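PDB 4GL8: oligopeptide ABC transporter OppAIV from Borrelia burgdorferi B31, which probably binds oligopeptides outside the inner membrane as the solute-binding component of an ABC importer, and holds a bound peptide in this structure. Local coordinates for residues A[284-289]-A[335-340]. Numbering follows the deposited sequence.
Sequences GINSTS and PDYIDY
Pro335 rests its ring against the corner of the chain at Asn286, a van der Waals contact in which the proline carbons meet the Asn286 backbone and its amide oxygen. Pro335 CG lies 4.0 Å from Asn286 CA, while Pro335 CB sits 3.9 Å from Asn286 OD1. The other end of the ring serves Thr288: its methyl CG2 meets Pro335 CD at 4.1 Å, with the two side chains set nearly perpendicular. A chi1 of 63° at Thr288 swings the methyl, not OG1, over to the proline.

The corner itself is an inverse gamma turn centred on Asn286, closed by a weak bond from Ser287 N to Ile285 O (2.9 Å). It breaks the run of strand 280-285 into strand 287-293, both paired with strand 492-504 in this solute-binding protein of family 5. Just past the corner, Ser287 packs on the bound peptide and gives its OG to Trp427 O in a hydrogen bond; the loop 335-340 packs on the residues flanking Ser287, next to the one that touches the peptide.

Asn286 also touches the Tyr337 ring. Its ND2 comes within 3.7 Å of Tyr337 CE1, the amide lying obliquely to the ring with the planes 45° apart, a plain packing contact. Behind it, a type I turn from Tyr337 to Tyr340 is closed by Tyr340 N to Tyr337 O at 2.9 Å, and Phe437 of helix 435-438 touches Thr288, Pro335 and Tyr337 alike.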
loop_
_atom_site.group_PDB
_atom_site.type_symbol
_atom_site.label_atom_id
_atom_site.label_comp_id
_atom_site.label_asym_id
_atom_site.label_seq_id
_atom_site.Cartn_x
_atom_site.Cartn_y
_atom_site.Cartn_z
ATOM N N GLY A 284 13.314 5.034 6.852
ATOM C CA GLY A 284 12.653 3.769 7.096
ATOM C C GLY A 284 11.128 3.968 7.053
ATOM O O GLY A 284 10.601 4.848 7.730
ATOM N N ILE A 285 10.422 3.173 6.255
ATOM C CA ILE A 285 8.949 3.292 6.191
ATOM C C ILE A 285 8.251 1.995 6.602
ATOM O O ILE A 285 8.901 0.965 6.727
ATOM C CB ILE A 285 8.459 3.752 4.795
ATOM C CG1 ILE A 285 9.002 2.852 3.687
ATOM C CG2 ILE A 285 8.875 5.205 4.533
ATOM C CD1 ILE A 285 8.275 3.045 2.360
ATOM N N ASN A 286 6.929 2.055 6.815
ATOM C CA ASN A 286 6.150 0.882 7.173
ATOM C C ASN A 286 5.796 0.078 5.942
ATOM O O ASN A 286 4.622 -0.087 5.577
ATOM C CB ASN A 286 4.892 1.291 7.910
ATOM C CG ASN A 286 5.159 1.632 9.365
ATOM O OD1 ASN A 286 6.179 1.242 9.934
ATOM N ND2 ASN A 286 4.240 2.366 9.972
ATOM N N SER A 287 6.811 -0.482 5.327
ATOM C CA SER A 287 6.635 -1.125 4.052
ATOM C C SER A 287 7.661 -2.246 3.960
ATOM O O SER A 287 8.746 -2.114 4.504
ATOM C CB SER A 287 6.821 -0.063 2.973
ATOM O OG SER A 287 6.214 -0.462 1.793
ATOM N N THR A 288 7.295 -3.365 3.338
ATOM C CA THR A 288 8.143 -4.531 3.260
ATOM C C THR A 288 8.414 -4.933 1.823
ATOM O O THR A 288 7.625 -4.666 0.917
ATOM C CB THR A 288 7.535 -5.774 3.981
ATOM O OG1 THR A 288 6.304 -6.181 3.374
ATOM C CG2 THR A 288 7.311 -5.508 5.489
ATOM N N SER A 289 9.529 -5.635 1.648
ATOM C CA SER A 289 9.858 -6.323 0.399
ATOM C C SER A 289 9.855 -7.840 0.656
ATOM O O SER A 289 10.476 -8.330 1.601
ATOM C CB SER A 289 11.216 -5.857 -0.131
ATOM O OG SER A 289 11.742 -6.762 -1.114
ATOM N N PRO A 335 6.675 -4.768 9.857
ATOM C CA PRO A 335 7.535 -3.855 10.573
ATOM C C PRO A 335 7.217 -3.944 12.069
ATOM O O PRO A 335 6.227 -4.586 12.448
ATOM C CB PRO A 335 7.143 -2.486 10.039
ATOM C CG PRO A 335 6.295 -2.729 8.842
ATOM C CD PRO A 335 5.684 -4.071 9.022
ATOM N N ASP A 336 8.062 -3.319 12.888
ATOM C CA ASP A 336 7.799 -3.148 14.316
ATOM C C ASP A 336 6.907 -1.933 14.524
ATOM O O ASP A 336 6.967 -0.982 13.747
ATOM C CB ASP A 336 9.100 -2.951 15.090
ATOM C CG ASP A 336 9.956 -4.216 15.152
ATOM O OD1 ASP A 336 9.444 -5.369 15.145
ATOM O OD2 ASP A 336 11.176 -4.040 15.206
ATOM N N TYR A 337 6.057 -1.990 15.544
ATOM C CA TYR A 337 5.214 -0.849 15.960
ATOM C C TYR A 337 5.331 -0.723 17.473
ATOM O O TYR A 337 5.857 -1.616 18.121
ATOM C CB TYR A 337 3.734 -1.032 15.564
ATOM C CG TYR A 337 3.510 -1.276 14.101
ATOM C CD1 TYR A 337 3.083 -0.249 13.260
ATOM C CD2 TYR A 337 3.736 -2.551 13.535
ATOM C CE1 TYR A 337 2.877 -0.488 11.910
ATOM C CE2 TYR A 337 3.527 -2.799 12.189
ATOM C CZ TYR A 337 3.119 -1.768 11.379
ATOM O OH TYR A 337 2.948 -1.989 10.050
ATOM N N ILE A 338 4.851 0.390 18.018
ATOM C CA ILE A 338 4.938 0.676 19.457
ATOM C C ILE A 338 4.468 -0.508 20.322
ATOM O O ILE A 338 5.112 -0.857 21.311
ATOM C CB ILE A 338 4.132 1.974 19.811
ATOM C CG1 ILE A 338 4.208 2.327 21.314
ATOM C CG2 ILE A 338 2.667 1.869 19.381
ATOM C CD1 ILE A 338 5.121 3.499 21.620
ATOM N N ASP A 339 3.349 -1.115 19.937
ATOM C CA ASP A 339 2.779 -2.245 20.648
ATOM C C ASP A 339 3.112 -3.607 20.022
ATOM O O ASP A 339 2.599 -4.602 20.462
ATOM C CB ASP A 339 1.258 -2.080 20.718
ATOM C CG ASP A 339 0.810 -1.037 21.772
ATOM O OD1 ASP A 339 1.542 -0.799 22.782
ATOM O OD2 ASP A 339 -0.307 -0.478 21.575
ATOM N N TYR A 340 3.983 -3.656 19.025
ATOM C CA TYR A 340 4.334 -4.907 18.359
ATOM C C TYR A 340 5.782 -4.882 17.888
ATOM O O TYR A 340 6.093 -4.552 16.756
ATOM C CB TYR A 340 3.382 -5.180 17.186
ATOM C CG TYR A 340 3.517 -6.575 16.625
ATOM C CD1 TYR A 340 2.972 -7.653 17.296
ATOM C CD2 TYR A 340 4.212 -6.819 15.431
ATOM C CE1 TYR A 340 3.104 -8.940 16.824
ATOM C CE2 TYR A 340 4.357 -8.117 14.948
ATOM C CZ TYR A 340 3.783 -9.166 15.654
ATOM O OH TYR A 340 3.888 -10.449 15.220
#